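Rio2 kinase (PDB 4GYI) probably transfers phosphate from ATP, with magnesium as cofactor, to serine and threonine residues of proteins, and has an ATPase-dependent role on the maturing pre-40S ribosomal subunit. Local coordinates at residues G225-D230 / V263-P268; L221-L226 / K304-K309; T21-G26 / Y75-G80. All coordinates share one frame; numbering follows the deposited sequence.

Contact 1. Residues G225-D230 / V263-P268; sequences GLIHGD and VSMDHP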
# COMPACT_ATOMS: atom_id res chain seq x y z
N GLY A 225 1.35 0.98 20.91
CA GLY A 225 1.56 -0.42 20.56
C GLY A 225 2.18 -0.70 19.19
O GLY A 225 2.25 -1.85 18.76
N LEU A 226 2.65 0.34 18.52
CA LEU A 226 3.13 0.18 17.15
C LEU A 226 4.60 0.54 16.92
O LEU A 226 5.17 1.42 17.59
CB LEU A 226 2.27 1.00 16.20
CG LEU A 226 0.84 0.50 16.04
CD1 LEU A 226 0.03 1.51 15.28
CD2 LEU A 226 0.84 -0.84 15.32
N ILE A 227 5.19 -0.16 15.95
CA ILE A 227 6.49 0.16 15.41
C ILE A 227 6.34 0.21 13.90
O ILE A 227 5.85 -0.75 13.28
CB ILE A 227 7.50 -0.92 15.76
CG1 ILE A 227 7.76 -0.95 17.26
CG2 ILE A 227 8.79 -0.72 14.98
CD1 ILE A 227 8.50 -2.17 17.69
N HIS A 228 6.73 1.33 13.30
CA HIS A 228 6.49 1.58 11.88
C HIS A 228 7.19 0.54 11.01
O HIS A 228 6.55 -0.07 10.16
CB HIS A 228 6.92 3.00 11.51
CG HIS A 228 6.64 3.37 10.08
ND1 HIS A 228 7.44 2.96 9.04
CD2 HIS A 228 5.67 4.14 9.54
CE1 HIS A 228 6.97 3.45 7.91
NE2 HIS A 228 5.90 4.17 8.18
N GLY A 229 8.48 0.32 11.26
CA GLY A 229 9.22 -0.74 10.61
C GLY A 229 9.91 -0.32 9.31
O GLY A 229 10.74 -1.05 8.77
N ASP A 230 9.58 0.86 8.80
CA ASP A 230 10.28 1.38 7.62
C ASP A 230 10.33 2.91 7.72
O ASP A 230 10.01 3.63 6.78
CB ASP A 230 9.56 0.90 6.35
CG ASP A 230 10.37 1.14 5.10
OD1 ASP A 230 11.60 1.34 5.23
OD2 ASP A 230 9.77 1.14 4.00
N VAL A 263 4.51 -3.23 12.79
CA VAL A 263 4.45 -4.35 13.71
C VAL A 263 4.12 -3.88 15.11
O VAL A 263 4.37 -2.72 15.47
CB VAL A 263 5.77 -5.16 13.73
CG1 VAL A 263 6.18 -5.54 12.33
CG2 VAL A 263 6.87 -4.37 14.40
N SER A 264 3.53 -4.78 15.89
CA SER A 264 3.19 -4.47 17.26
C SER A 264 4.42 -4.40 18.14
O SER A 264 5.41 -5.09 17.89
CB SER A 264 2.24 -5.53 17.81
OG SER A 264 2.36 -5.61 19.20
N MET A 265 4.37 -3.59 19.20
CA MET A 265 5.47 -3.56 20.16
C MET A 265 5.65 -4.91 20.85
O MET A 265 6.65 -5.14 21.52
CB MET A 265 5.26 -2.47 21.22
CG MET A 265 5.51 -1.06 20.73
SD MET A 265 7.26 -0.60 20.64
CE MET A 265 7.69 -0.72 22.40
N ASP A 266 4.68 -5.80 20.68
CA ASP A 266 4.74 -7.15 21.23
C ASP A 266 5.37 -8.17 20.27
O ASP A 266 5.37 -9.36 20.56
CB ASP A 266 3.34 -7.65 21.61
CG ASP A 266 2.82 -7.01 22.88
OD1 ASP A 266 3.63 -6.75 23.80
OD2 ASP A 266 1.60 -6.77 22.96
N HIS A 267 5.86 -7.70 19.13
CA HIS A 267 6.43 -8.60 18.13
C HIS A 267 7.70 -9.18 18.69
O HIS A 267 8.45 -8.48 19.36
CB HIS A 267 6.72 -7.85 16.84
CG HIS A 267 7.13 -8.73 15.70
ND1 HIS A 267 8.35 -9.37 15.67
CD2 HIS A 267 6.50 -9.04 14.54
CE1 HIS A 267 8.44 -10.07 14.55
NE2 HIS A 267 7.34 -9.88 13.85
N PRO A 268 7.95 -10.48 18.44
CA PRO A 268 9.15 -11.15 18.97
C PRO A 268 10.43 -10.39 18.63
O PRO A 268 11.36 -10.37 19.43
CB PRO A 268 9.13 -12.51 18.26
CG PRO A 268 7.70 -12.77 18.00
CD PRO A 268 7.07 -11.43 17.72
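With CG1 anti to the carbonyl carbon (chi1 -67°), Ile227 sends its longer branch beside its own backbone N and across the side chain of Met265, whose chain folds back at chi2 and chi3 to bring the sulphur in. The two cross at about a right angle, and Met265 SD lies 3.4 Å from Ile227 CG1, a tight fit. The backbone frame is a short antiparallel beta ladder, 226-227 against 263-264, as between the strands before the catalytic loop and after the metal-binding motif in other protein kinases. Ile227 and Val263 form its hydrogen-bonded pair: Ile227 N reaches Val263 O at 2.7 Å, almost in line with the carbonyl (171° at the oxygen), and Val263 N returns to Ile227 O at 2.9 Å. Their side chains share one face of the ladder, where Ile227 CB meets Val263 CG2 at 3.8 Å and Tyr273 of helix 270-289 packs on Ile227. Leu226 and Ser264, the non-hydrogen-bonded pair, diverge. Beyond it Met265 N donates to Gly225 O over 2.8 Å from well above the carbonyl plane (55° out of it). The same oxygen receives a CA-H...O contact from Ser264 CA at 3.2 Å, so both donors come from the start of the Ser264-His267 type I turn. Downstream of the ladder, the chain passes into His228-Gly229-Asp230. Here the CB of His228 is directed away from strand 263-264, and its ND1 accepts Asp230 N in the ring plane at 3.0 Å.

Contact 2. Residues L221-L226 / K304-K309; sequences LAKHGL and KKTVGK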
# COMPACT_ATOMS: atom_id res chain seq x y z
N LEU A 221 4.06 6.48 18.59
CA LEU A 221 3.63 5.22 17.98
C LEU A 221 3.77 4.06 18.98
O LEU A 221 2.85 3.27 19.16
CB LEU A 221 4.41 4.92 16.71
CG LEU A 221 4.02 5.61 15.40
CD1 LEU A 221 5.06 5.32 14.34
CD2 LEU A 221 2.65 5.15 14.90
N ALA A 222 4.93 3.97 19.64
CA ALA A 222 5.22 2.86 20.54
C ALA A 222 4.27 2.84 21.73
O ALA A 222 3.83 1.77 22.17
CB ALA A 222 6.66 2.91 21.00
N LYS A 223 3.95 4.02 22.25
CA LYS A 223 2.97 4.16 23.32
C LYS A 223 1.60 3.62 22.90
O LYS A 223 0.82 3.19 23.75
CB LYS A 223 2.88 5.62 23.80
CG LYS A 223 1.47 6.16 23.95
CD LYS A 223 1.43 7.35 24.88
CE LYS A 223 1.79 6.92 26.30
NZ LYS A 223 2.02 8.08 27.21
N HIS A 224 1.32 3.62 21.60
CA HIS A 224 0.06 3.04 21.10
C HIS A 224 0.23 1.62 20.56
O HIS A 224 -0.63 1.11 19.86
CB HIS A 224 -0.60 3.95 20.05
CG HIS A 224 -1.20 5.19 20.63
ND1 HIS A 224 -2.55 5.31 20.88
CD2 HIS A 224 -0.63 6.36 21.02
CE1 HIS A 224 -2.79 6.51 21.40
NE2 HIS A 224 -1.64 7.16 21.49
N GLY A 225 1.35 0.98 20.91
CA GLY A 225 1.56 -0.42 20.56
C GLY A 225 2.18 -0.70 19.19
O GLY A 225 2.25 -1.85 18.76
N LEU A 226 2.65 0.34 18.52
CA LEU A 226 3.13 0.18 17.15
C LEU A 226 4.60 0.54 16.92
O LEU A 226 5.17 1.42 17.59
CB LEU A 226 2.27 1.00 16.20
CG LEU A 226 0.84 0.50 16.04
CD1 LEU A 226 0.03 1.51 15.28
CD2 LEU A 226 0.84 -0.84 15.32
N LYS A 304 8.94 0.33 25.72
CA LYS A 304 7.97 -0.71 26.02
C LYS A 304 7.22 -0.50 27.33
O LYS A 304 6.08 -0.93 27.48
CB LYS A 304 8.60 -2.11 25.99
CG LYS A 304 7.55 -3.21 25.90
CD LYS A 304 8.14 -4.60 25.76
CE LYS A 304 7.04 -5.58 25.34
NZ LYS A 304 7.54 -6.97 25.14
N LYS A 305 7.86 0.18 28.29
CA LYS A 305 7.22 0.46 29.57
C LYS A 305 6.01 1.39 29.41
O LYS A 305 5.15 1.47 30.29
CB LYS A 305 8.22 1.09 30.55
CG LYS A 305 9.40 0.19 30.94
CD LYS A 305 8.95 -1.05 31.71
CE LYS A 305 8.34 -0.68 33.07
NZ LYS A 305 8.02 -1.88 33.91
N THR A 306 5.94 2.08 28.28
CA THR A 306 4.97 3.15 28.07
C THR A 306 3.69 2.70 27.35
O THR A 306 2.75 3.47 27.20
CB THR A 306 5.63 4.30 27.29
OG1 THR A 306 7.00 4.41 27.70
CG2 THR A 306 4.92 5.61 27.55
N VAL A 307 3.66 1.44 26.92
CA VAL A 307 2.48 0.94 26.22
C VAL A 307 1.60 0.12 27.15
O VAL A 307 2.09 -0.70 27.93
CB VAL A 307 2.89 0.13 24.96
CG1 VAL A 307 4.29 -0.40 25.10
CG2 VAL A 307 1.92 -1.02 24.68
N GLY A 308 0.29 0.39 27.14
CA GLY A 308 -0.27 1.61 26.61
C GLY A 308 -0.69 2.39 27.86
O GLY A 308 -1.84 2.33 28.30
N LYS A 309 0.27 3.09 28.45
CA LYS A 309 0.03 3.82 29.68
C LYS A 309 -0.78 5.08 29.41
O LYS A 309 -0.82 5.57 28.27
CB LYS A 309 1.36 4.15 30.36
CG LYS A 309 2.20 2.91 30.68
CD LYS A 309 1.40 1.86 31.44
CE LYS A 309 2.26 0.66 31.79
NZ LYS A 309 1.45 -0.43 32.39
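Lys223 and Thr306 cross at a slant: the lysine chain, bent at chi3, carries CE to within 3.6 Å of Thr306 CG2, while CE also lies 3.5 Å from Lys309 O. The methyl of Thr306 stands anti to its backbone N, which leaves OG1 on another branch to bond to Ala303 O. Lys223 thus presents methylene to methyl, and its NZ makes a long, weak ion pair with Asp310. Val307 works against the helix end rather than against a side chain. Its CB rests 3.4 Å from Ala222 O, and CG2 reaches Gly225 CA at 4.2 Å. The cis peptide before Gly308 turns the chain so that Gly308 CA approaches Lys223 O at 3.4 Å, a CA-H...O contact with 144° at the hydrogen. What these groups cover is the C-terminal end of helix 207-223, closed by a Schellman motif: Leu226 N returns to Leu221 O, Gly225 N returns to Ala222 O, and Gly225 is the C-prime residue, at positive phi. Leu221 O also accepts His224 N, from the opposite face of its plane to Leu226 N. An alanine in place of Lys223 would probably leave the Thr306 methyl without its methylene partner and open a gap beside Lys309 O. No hydrogen bond joins the two segments. The loop after helix 300-304 therefore meets the helix end through close packing, to which the CA-H...O contact of Gly308 with Lys223 O probably adds a mild electrostatic attraction.

Contact 3. Residues T21-G26 / Y75-G80; sequences TAVEMG and YRLTYG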
# COMPACT_ATOMS: atom_id res chain seq x y z
N THR A 21 -15.14 -9.97 -13.76
CA THR A 21 -15.47 -10.22 -12.36
C THR A 21 -15.66 -11.72 -12.08
O THR A 21 -15.26 -12.23 -11.03
CB THR A 21 -16.75 -9.47 -11.96
OG1 THR A 21 -16.56 -8.06 -12.16
CG2 THR A 21 -17.11 -9.74 -10.50
N ALA A 22 -16.27 -12.41 -13.04
CA ALA A 22 -16.49 -13.85 -12.95
C ALA A 22 -15.19 -14.63 -12.90
O ALA A 22 -15.10 -15.65 -12.22
CB ALA A 22 -17.37 -14.34 -14.11
N VAL A 23 -14.19 -14.18 -13.65
CA VAL A 23 -12.89 -14.84 -13.61
C VAL A 23 -12.26 -14.63 -12.24
O VAL A 23 -11.68 -15.54 -11.64
CB VAL A 23 -11.95 -14.32 -14.71
CG1 VAL A 23 -10.56 -14.89 -14.52
CG2 VAL A 23 -12.51 -14.66 -16.08
N GLU A 24 -12.41 -13.41 -11.72
CA GLU A 24 -11.92 -13.13 -10.39
C GLU A 24 -12.56 -14.06 -9.35
O GLU A 24 -11.86 -14.64 -8.53
CB GLU A 24 -12.17 -11.67 -10.01
CG GLU A 24 -11.62 -11.33 -8.62
CD GLU A 24 -12.07 -9.98 -8.11
OE1 GLU A 24 -13.17 -9.53 -8.49
OE2 GLU A 24 -11.33 -9.37 -7.32
N MET A 25 -13.88 -14.20 -9.39
CA MET A 25 -14.57 -15.00 -8.37
C MET A 25 -14.23 -16.48 -8.48
O MET A 25 -14.11 -17.16 -7.47
CB MET A 25 -16.07 -14.82 -8.46
CG MET A 25 -16.57 -13.56 -7.82
SD MET A 25 -18.26 -13.22 -8.37
CE MET A 25 -18.61 -11.71 -7.46
N GLY A 26 -14.08 -16.95 -9.70
CA GLY A 26 -13.76 -18.35 -9.96
C GLY A 26 -12.33 -18.72 -9.65
O GLY A 26 -12.00 -19.90 -9.55
N TYR A 75 -8.82 -19.76 -18.27
CA TYR A 75 -8.13 -18.48 -18.22
C TYR A 75 -7.79 -18.10 -16.79
O TYR A 75 -8.44 -18.53 -15.83
CB TYR A 75 -9.00 -17.38 -18.85
CG TYR A 75 -9.31 -17.61 -20.31
CD1 TYR A 75 -8.59 -16.96 -21.30
CD2 TYR A 75 -10.32 -18.48 -20.70
CE1 TYR A 75 -8.87 -17.16 -22.63
CE2 TYR A 75 -10.61 -18.69 -22.03
CZ TYR A 75 -9.87 -18.02 -22.99
OH TYR A 75 -10.16 -18.23 -24.32
N ARG A 76 -6.75 -17.29 -16.63
CA ARG A 76 -6.48 -16.70 -15.33
C ARG A 76 -6.56 -15.20 -15.43
O ARG A 76 -6.35 -14.62 -16.50
CB ARG A 76 -5.10 -17.11 -14.81
CG ARG A 76 -3.97 -16.60 -15.67
CD ARG A 76 -2.61 -16.93 -15.05
NE ARG A 76 -1.52 -16.44 -15.89
CZ ARG A 76 -1.07 -15.19 -15.87
NH1 ARG A 76 -1.61 -14.31 -15.04
NH2 ARG A 76 -0.08 -14.83 -16.67
N LEU A 77 -6.84 -14.57 -14.30
CA LEU A 77 -6.77 -13.14 -14.18
C LEU A 77 -5.30 -12.70 -14.26
O LEU A 77 -4.42 -13.37 -13.72
CB LEU A 77 -7.35 -12.77 -12.83
CG LEU A 77 -7.76 -11.34 -12.50
CD1 LEU A 77 -8.86 -10.90 -13.44
CD2 LEU A 77 -8.23 -11.32 -11.05
N THR A 78 -5.02 -11.60 -14.96
CA THR A 78 -3.67 -11.04 -14.91
C THR A 78 -3.63 -9.91 -13.88
O THR A 78 -4.66 -9.52 -13.33
CB THR A 78 -3.20 -10.48 -16.25
OG1 THR A 78 -4.05 -9.39 -16.64
CG2 THR A 78 -3.21 -11.56 -17.32
N TYR A 79 -2.44 -9.40 -13.62
CA TYR A 79 -2.31 -8.26 -12.73
C TYR A 79 -3.08 -7.04 -13.25
O TYR A 79 -3.71 -6.31 -12.47
CB TYR A 79 -0.83 -7.92 -12.54
CG TYR A 79 -0.03 -9.06 -11.92
CD1 TYR A 79 -0.33 -9.52 -10.66
CD2 TYR A 79 1.01 -9.67 -12.61
CE1 TYR A 79 0.38 -10.54 -10.08
CE2 TYR A 79 1.74 -10.70 -12.04
CZ TYR A 79 1.42 -11.12 -10.76
OH TYR A 79 2.11 -12.15 -10.15
N GLY A 80 -3.02 -6.83 -14.56
CA GLY A 80 -3.75 -5.73 -15.18
C GLY A 80 -5.24 -5.88 -14.94
O GLY A 80 -5.93 -4.91 -14.64
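Val23 and Leu77 supply the apolar part, both with CA-CB bonds directed at the other segment, in the N-terminal domain of the helix-turn-helix class. Val23 CG1, anti to its backbone N, meets Leu77 CB at 4.2 Å and comes closer still to the main chain, 3.7 Å from Leu77 N and 4.1 Å from Arg76 C. This methyl therefore packs on the peptide joining Arg76 to Leu77 as much as on a side chain. Leu77 in turn lies alongside Glu24, the two pointing the same way, with CD2 4.1 Å from Glu24 CB: the glutamate offers its aliphatic stem to the leucine. No hydrogen bond crosses between the segments. The extended chain of Glu24 carries its carboxylate onward to a salt bridge with Arg185, which follows strand 180-184 of the five-stranded sheet. Thr78, at the N-cap position of helix 79-92, bonds through OG1 to Gly81 N. As for arrangement, the axes of helix 21-26 and strand 75-77 pass 7.9 Å apart at 92°, so the helix lies squarely across the strand. Strand 75-77 pairs antiparallel with 64-68, a hairpin consistent with the wing of a winged helix, while Ile38 of helix 35-42 packs on Val23 and Leu82 of helix 79-92 covers both Glu24 and Leu77.

Contacts 1 and 2 share Gly225 and Leu226 and are continuous: helix 207-223 ends in contact 2 and the chain enters the short strand of contact 1. Their centres are 10 Å apart, and Met265 bridges them, its SD 3.6 Å from Ala222 CB and its CE 3.6 Å from Lys304 CA. Contact 1 is the one near the active site, the side chain of Ile227 lying about 12 Å from that of the magnesium ligand Asn235, which also bonds to Asp230 O. Contact 3 belongs to the N-terminal domain, across the chain's centre, with its own centre 35 Å from that of contact 1 and 42 Å from that of contact 2.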